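Local coordinates for MamA (Candidatus Magnetobacterium bavaricum, PDB 3VTX), which is an all-helical tetratricopeptide-repeat (TPR) protein, of a family whose stacked helix pairs generally serve as scaffolds for binding other proteins, at residues 5-8 / 9-13; 90-93 / 94-98. All blocks are in the same frame, centred on the assembly; numbering follows the deposited sequence.

Interaction 1: 5-8 / 9-13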
ATOM      1  N   THR A   5      21.696  13.608  15.272  1.00 51.95           N
ATOM      2  CA  THR A   5      20.627  13.120  14.451  1.00 50.91           C
ATOM      3  C   THR A   5      21.256  12.295  13.336  1.00 50.57           C
ATOM      4  O   THR A   5      20.754  11.210  13.001  1.00 48.70           O
ATOM      5  CB  THR A   5      19.778  14.268  13.859  1.00 51.06           C
ATOM      6  OG1 THR A   5      18.862  14.757  14.852  1.00 52.63           O
ATOM      7  CG2 THR A   5      18.940  13.798  12.682  1.00 50.03           C
ATOM      8  N   THR A   6      22.358  12.804  12.756  1.00 48.43           N
ATOM      9  CA  THR A   6      22.995  12.134  11.646  1.00 47.68           C
ATOM     10  C   THR A   6      23.603  10.822  12.076  1.00 45.77           C
ATOM     11  O   THR A   6      23.434   9.805  11.399  1.00 47.81           O
ATOM     12  CB  THR A   6      24.117  13.049  11.018  1.00 49.37           C
ATOM     13  OG1 THR A   6      23.607  14.396  10.947  1.00 50.11           O
ATOM     14  CG2 THR A   6      24.491  12.535   9.617  1.00 49.39           C
ATOM     15  N   ILE A   7      24.290  10.809  13.208  1.00 43.07           N
ATOM     16  CA  ILE A   7      24.967   9.604  13.594  1.00 42.21           C
ATOM     17  C   ILE A   7      23.908   8.512  13.903  1.00 39.48           C
ATOM     18  O   ILE A   7      24.007   7.388  13.425  1.00 39.44           O
ATOM     19  CB  ILE A   7      25.877   9.792  14.806  1.00 42.27           C
ATOM     20  CG1 ILE A   7      27.024  10.812  14.521  1.00 45.71           C
ATOM     21  CG2 ILE A   7      26.458   8.420  15.236  1.00 43.59           C
ATOM     22  CD1 ILE A   7      27.609  11.495  15.815  1.00 51.51           C
ATOM     23  N   TYR A   8      22.931   8.837  14.729  1.00 38.41           N
ATOM     24  CA  TYR A   8      21.877   7.804  15.052  1.00 37.56           C
ATOM     25  C   TYR A   8      20.995   7.410  13.873  1.00 37.02           C
ATOM     26  O   TYR A   8      20.664   6.224  13.715  1.00 35.43           O
ATOM     27  CB  TYR A   8      21.030   8.236  16.234  1.00 38.18           C
ATOM     28  CG  TYR A   8      21.842   8.084  17.481  1.00 43.03           C
ATOM     29  CD1 TYR A   8      22.241   6.814  17.880  1.00 49.98           C
ATOM     30  CD2 TYR A   8      22.315   9.188  18.195  1.00 49.35           C
ATOM     31  CE1 TYR A   8      23.023   6.606  19.003  1.00 54.95           C
ATOM     32  CE2 TYR A   8      23.133   8.993  19.374  1.00 52.75           C
ATOM     33  CZ  TYR A   8      23.489   7.685  19.749  1.00 54.36           C
ATOM     34  OH  TYR A   8      24.275   7.383  20.864  1.00 57.48           O
ATOM     35  N   MET A   9      20.628   8.359  13.028  1.00 35.19           N
ATOM     36  CA  MET A   9      19.915   7.947  11.841  1.00 36.09           C
ATOM     37  C   MET A   9      20.747   6.935  11.027  1.00 36.65           C
ATOM     38  O   MET A   9      20.213   5.949  10.550  1.00 34.88           O
ATOM     39  CB  MET A   9      19.464   9.147  11.005  1.00 37.02           C
ATOM     40  CG  MET A   9      18.345   8.795  10.046  1.00 41.28           C
ATOM     41  SD  MET A   9      17.926  10.230   8.960  1.00 48.27           S
ATOM     42  CE  MET A   9      17.985  11.621  10.137  1.00 48.00           C
ATOM     43  N   ASP A  10      22.053   7.166  10.802  1.00 37.21           N
ATOM     44  CA  ASP A  10      22.927   6.182  10.054  0.50 37.88           C
ATOM     45  C   ASP A  10      22.963   4.806  10.691  1.00 36.70           C
ATOM     46  O   ASP A  10      22.964   3.765  10.025  1.00 37.50           O
ATOM     47  CB  ASP A  10      24.419   6.623  10.006  0.50 38.85           C
ATOM     48  CG  ASP A  10      25.381   5.461   9.551  0.50 41.23           C
ATOM     49  OD1 ASP A  10      25.209   4.982   8.398  0.50 44.80           O
ATOM     50  OD2 ASP A  10      26.280   5.012  10.344  0.50 43.18           O
ATOM     51  N   ILE A  11      23.113   4.786  12.012  1.00 36.58           N
ATOM     52  CA  ILE A  11      23.109   3.503  12.767  1.00 36.86           C
ATOM     53  C   ILE A  11      21.793   2.785  12.473  1.00 35.66           C
ATOM     54  O   ILE A  11      21.765   1.619  12.061  1.00 35.06           O
ATOM     55  CB  ILE A  11      23.321   3.724  14.283  1.00 37.76           C
ATOM     56  CG1 ILE A  11      24.767   4.191  14.556  1.00 37.99           C
ATOM     57  CG2 ILE A  11      23.063   2.429  15.079  1.00 37.75           C
ATOM     58  CD1 ILE A  11      24.952   4.886  15.876  1.00 40.89           C
ATOM     59  N   GLY A  12      20.694   3.525  12.569  1.00 34.24           N
ATOM     60  CA  GLY A  12      19.391   2.883  12.316  1.00 33.26           C
ATOM     61  C   GLY A  12      19.281   2.318  10.920  1.00 32.91           C
ATOM     62  O   GLY A  12      18.807   1.211  10.709  1.00 32.34           O
ATOM     63  N   ASP A  13      19.738   3.100   9.933  1.00 34.00           N
ATOM     64  CA  ASP A  13      19.624   2.654   8.560  1.00 34.41           C
ATOM     65  C   ASP A  13      20.377   1.362   8.342  1.00 34.99           C
ATOM     66  O   ASP A  13      19.930   0.485   7.636  1.00 37.22           O
ATOM     67  CB  ASP A  13      20.181   3.735   7.637  1.00 35.20           C
ATOM     68  CG  ASP A  13      19.284   4.914   7.533  1.00 38.99           C
ATOM     69  OD1 ASP A  13      18.057   4.808   7.835  1.00 41.13           O
ATOM     70  OD2 ASP A  13      19.765   5.971   7.077  1.00 45.96           O
TER
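The phenol ring of Tyr-8 meets Ile-11 three residues further along the helix, and it meets it obliquely: the methyl CD1 of Ile-11 sits 3.9 Å from ring carbon CD1 of Tyr-8, with CE1 only slightly farther. The two side chains run alongside each other and point the same way. That same Ile-11 methyl also has Ile-7 beside it, 3.9 Å from the Ile-7 CG2 branch, so one methyl touches both an aliphatic neighbour one turn back and the aromatic ring. Ile-7 offers this branch because its CG1 lies beside the backbone N (chi1 -62°), which leaves CG2 anti to that nitrogen. Round the helix from there, Met-9 extends, with CG anti to the backbone N and SD anti to CA, and then bends at chi3 (-42°), bringing CE alongside the Thr-5 methyl CG2. CE and Thr-5 CG2 are 3.5 Å apart, tighter than a usual methyl contact. Underneath run the i to i+4 backbone bonds, Met-9 N to Thr-5 O (2.9 Å), Asp-10 N to Thr-6 O, Ile-11 N to Ile-7 O and Gly-12 N to Tyr-8 O (2.9 Å). Tyr-8 and Ile-11 also touch helix 21-34, while Met-9 packs on helix 39-51. Across these first two and a half turns of helix 5-18, then, the side-chain contacts are apolar, and the four hydrogen bonds between 5-8 and 9-13 are all backbone ones.

Interaction 2: 90-93 / 94-98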
ATOM      1  N   GLN A  90     -12.332   3.969   7.078  1.00 30.56           N
ATOM      2  CA  GLN A  90     -12.452   5.343   6.643  1.00 30.89           C
ATOM      3  C   GLN A  90     -11.165   6.123   6.748  1.00 29.26           C
ATOM      4  O   GLN A  90     -10.890   6.975   5.922  1.00 29.83           O
ATOM      5  CB  GLN A  90     -13.567   6.077   7.395  1.00 32.01           C
ATOM      6  CG  GLN A  90     -13.875   7.482   6.844  1.00 38.00           C
ATOM      7  CD  GLN A  90     -14.273   7.449   5.390  1.00 42.56           C
ATOM      8  OE1 GLN A  90     -15.176   6.714   5.020  1.00 41.86           O
ATOM      9  NE2 GLN A  90     -13.554   8.190   4.561  1.00 39.38           N
ATOM     10  N   ALA A  91     -10.339   5.826   7.755  1.00 27.54           N
ATOM     11  CA  ALA A  91      -9.077   6.504   7.817  1.00 27.26           C
ATOM     12  C   ALA A  91      -8.204   6.032   6.633  1.00 25.40           C
ATOM     13  O   ALA A  91      -7.317   6.747   6.214  1.00 27.12           O
ATOM     14  CB  ALA A  91      -8.344   6.193   9.198  1.00 27.12           C
ATOM     15  N   ALA A  92      -8.378   4.793   6.228  1.00 23.81           N
ATOM     16  CA  ALA A  92      -7.619   4.219   5.123  1.00 23.19           C
ATOM     17  C   ALA A  92      -7.983   4.971   3.838  1.00 24.30           C
ATOM     18  O   ALA A  92      -7.124   5.353   3.091  1.00 23.96           O
ATOM     19  CB  ALA A  92      -7.855   2.721   4.960  1.00 22.03           C
ATOM     20  N   ILE A  93      -9.284   5.063   3.579  1.00 25.19           N
ATOM     21  CA  ILE A  93      -9.791   5.824   2.415  1.00 25.36           C
ATOM     22  C   ILE A  93      -9.225   7.224   2.442  1.00 27.03           C
ATOM     23  O   ILE A  93      -8.713   7.720   1.443  1.00 24.24           O
ATOM     24  CB  ILE A  93     -11.332   5.847   2.395  1.00 27.05           C
ATOM     25  CG1 ILE A  93     -11.910   4.456   2.090  1.00 28.72           C
ATOM     26  CG2 ILE A  93     -11.860   6.812   1.334  1.00 25.48           C
ATOM     27  CD1 ILE A  93     -13.379   4.346   2.476  1.00 32.87           C
ATOM     28  N   ASP A  94      -9.391   7.910   3.573  1.00 26.97           N
ATOM     29  CA  ASP A  94      -8.974   9.322   3.636  1.00 28.77           C
ATOM     30  C   ASP A  94      -7.505   9.475   3.239  1.00 27.42           C
ATOM     31  O   ASP A  94      -7.181  10.264   2.363  1.00 28.89           O
ATOM     32  CB  ASP A  94      -9.215   9.953   4.999  1.00 28.70           C
ATOM     33  CG  ASP A  94     -10.696  10.095   5.368  1.00 38.43           C
ATOM     34  OD1 ASP A  94     -11.643   9.964   4.522  1.00 42.18           O
ATOM     35  OD2 ASP A  94     -10.916  10.300   6.589  1.00 47.58           O
ATOM     36  N   ALA A  95      -6.626   8.649   3.816  1.00 25.69           N
ATOM     37  CA  ALA A  95      -5.256   8.672   3.485  1.00 24.00           C
ATOM     38  C   ALA A  95      -4.922   8.271   2.084  1.00 24.71           C
ATOM     39  O   ALA A  95      -4.101   8.904   1.464  1.00 24.07           O
ATOM     40  CB  ALA A  95      -4.429   7.757   4.488  1.00 24.12           C
ATOM     41  N   LEU A  96      -5.564   7.223   1.560  1.00 25.42           N
ATOM     42  CA  LEU A  96      -5.258   6.783   0.225  1.00 24.06           C
ATOM     43  C   LEU A  96      -5.701   7.859  -0.800  1.00 25.28           C
ATOM     44  O   LEU A  96      -4.983   8.075  -1.791  1.00 26.16           O
ATOM     45  CB  LEU A  96      -5.951   5.463  -0.102  1.00 23.85           C
ATOM     46  CG  LEU A  96      -5.416   4.309   0.738  1.00 23.66           C
ATOM     47  CD1 LEU A  96      -6.335   3.117   0.760  1.00 21.45           C
ATOM     48  CD2 LEU A  96      -4.061   3.891   0.204  1.00 23.00           C
ATOM     49  N   GLN A  97      -6.831   8.507  -0.526  1.00 27.01           N
ATOM     50  CA  GLN A  97      -7.332   9.627  -1.356  0.50 28.07           C
ATOM     51  C   GLN A  97      -6.279  10.739  -1.383  1.00 29.10           C
ATOM     52  O   GLN A  97      -6.005  11.355  -2.452  1.00 29.01           O
ATOM     53  CB  GLN A  97      -8.656  10.205  -0.816  0.50 28.38           C
ATOM     54  CG  GLN A  97      -9.913   9.401  -1.152  0.50 30.09           C
ATOM     55  CD  GLN A  97     -11.157  10.015  -0.531  0.50 32.87           C
ATOM     56  OE1 GLN A  97     -11.067  10.850   0.358  0.50 37.84           O
ATOM     57  NE2 GLN A  97     -12.316   9.596  -0.996  0.50 35.59           N
ATOM     58  N   ARG A  98      -5.716  11.015  -0.227  1.00 28.75           N
ATOM     59  CA  ARG A  98      -4.667  12.005  -0.168  1.00 30.08           C
ATOM     60  C   ARG A  98      -3.466  11.616  -0.942  1.00 28.58           C
ATOM     61  O   ARG A  98      -2.887  12.457  -1.599  1.00 28.62           O
ATOM     62  CB  ARG A  98      -4.320  12.436   1.235  1.00 30.95           C
ATOM     63  CG  ARG A  98      -5.463  13.273   1.859  1.00 37.59           C
ATOM     64  CD  ARG A  98      -5.104  14.002   3.145  1.00 45.47           C
ATOM     65  NE  ARG A  98      -5.871  13.486   4.285  1.00 52.20           N
ATOM     66  CZ  ARG A  98      -7.088  13.875   4.674  1.00 55.30           C
ATOM     67  NH1 ARG A  98      -7.753  14.842   4.041  1.00 58.89           N
ATOM     68  NH2 ARG A  98      -7.635  13.291   5.730  1.00 55.64           N
TER
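Helix 89-102 falls within a tetratricopeptide repeat, and an i to i+4 side-chain bond between Gln-90 and Asp-94 spans its first turn. Gln-90 NE2 donates to Asp-94 OD1 at 2.6 Å, a short bond that is noticeably bent (145° at the hydrogen). The acceptor lies in the plane of the Gln-90 amide, but the amide nitrogen reaches the oxygen from above the carboxylate plane, and the two flat groups are turned 46° against each other. Gln-90 gets there by a kink: its CG is anti to the backbone N, and a turn at chi2 (58°) then folds the amide along the helix toward Asp-94. Meanwhile Asp-94 N is bonded to Gln-90 O (2.9 Å), so backbone and side chains link the same two residues. Three residues further on from that pair, Ile-93 and Gln-97 lie side by side. The CG2 of Ile-93 rests 3.7 Å from Gln-97 NE2 in the modelled conformer, while Gln-97 N donates to Ile-93 O at 2.8 Å. On the buried side, Leu-96 sets CG and CD1 against the carbonyl oxygen of Ala-92, with CG at 3.1 Å; that oxygen also accepts from Leu-96 N. Leu-96 continues onto Tyr-77 of helix 73-85 and, with Ile-93, onto Val-116 of helix 107-119. Alanine, isoleucine and leucine side chains thus supply much of the packing on the flanking helices, and Gln-97 reaches Tyr-117 as well, while the Gln-90 N-H probably stabilises the Asp-94 carboxylate by donating to one of its oxygens, without neutralising it.

In the fold
From the N terminus, interaction 1 comes first, within helix 5-18, and interaction 2 follows far along the chain, within helix 89-102. Each joins adjoining turns of a single helix, so neither closes a loop; they stand in series and neither nest nor cross. Their centres are 31 Å apart and their nearest atoms about 23 Å, with no touch between them. The outward reach of each ties together a different part of the helical array: residues 5-13 lean on helices 21-34 and 39-51 at the N-terminal end, whereas 90-98 sits between helices 73-85 and 107-119, closer to the middle of the chain.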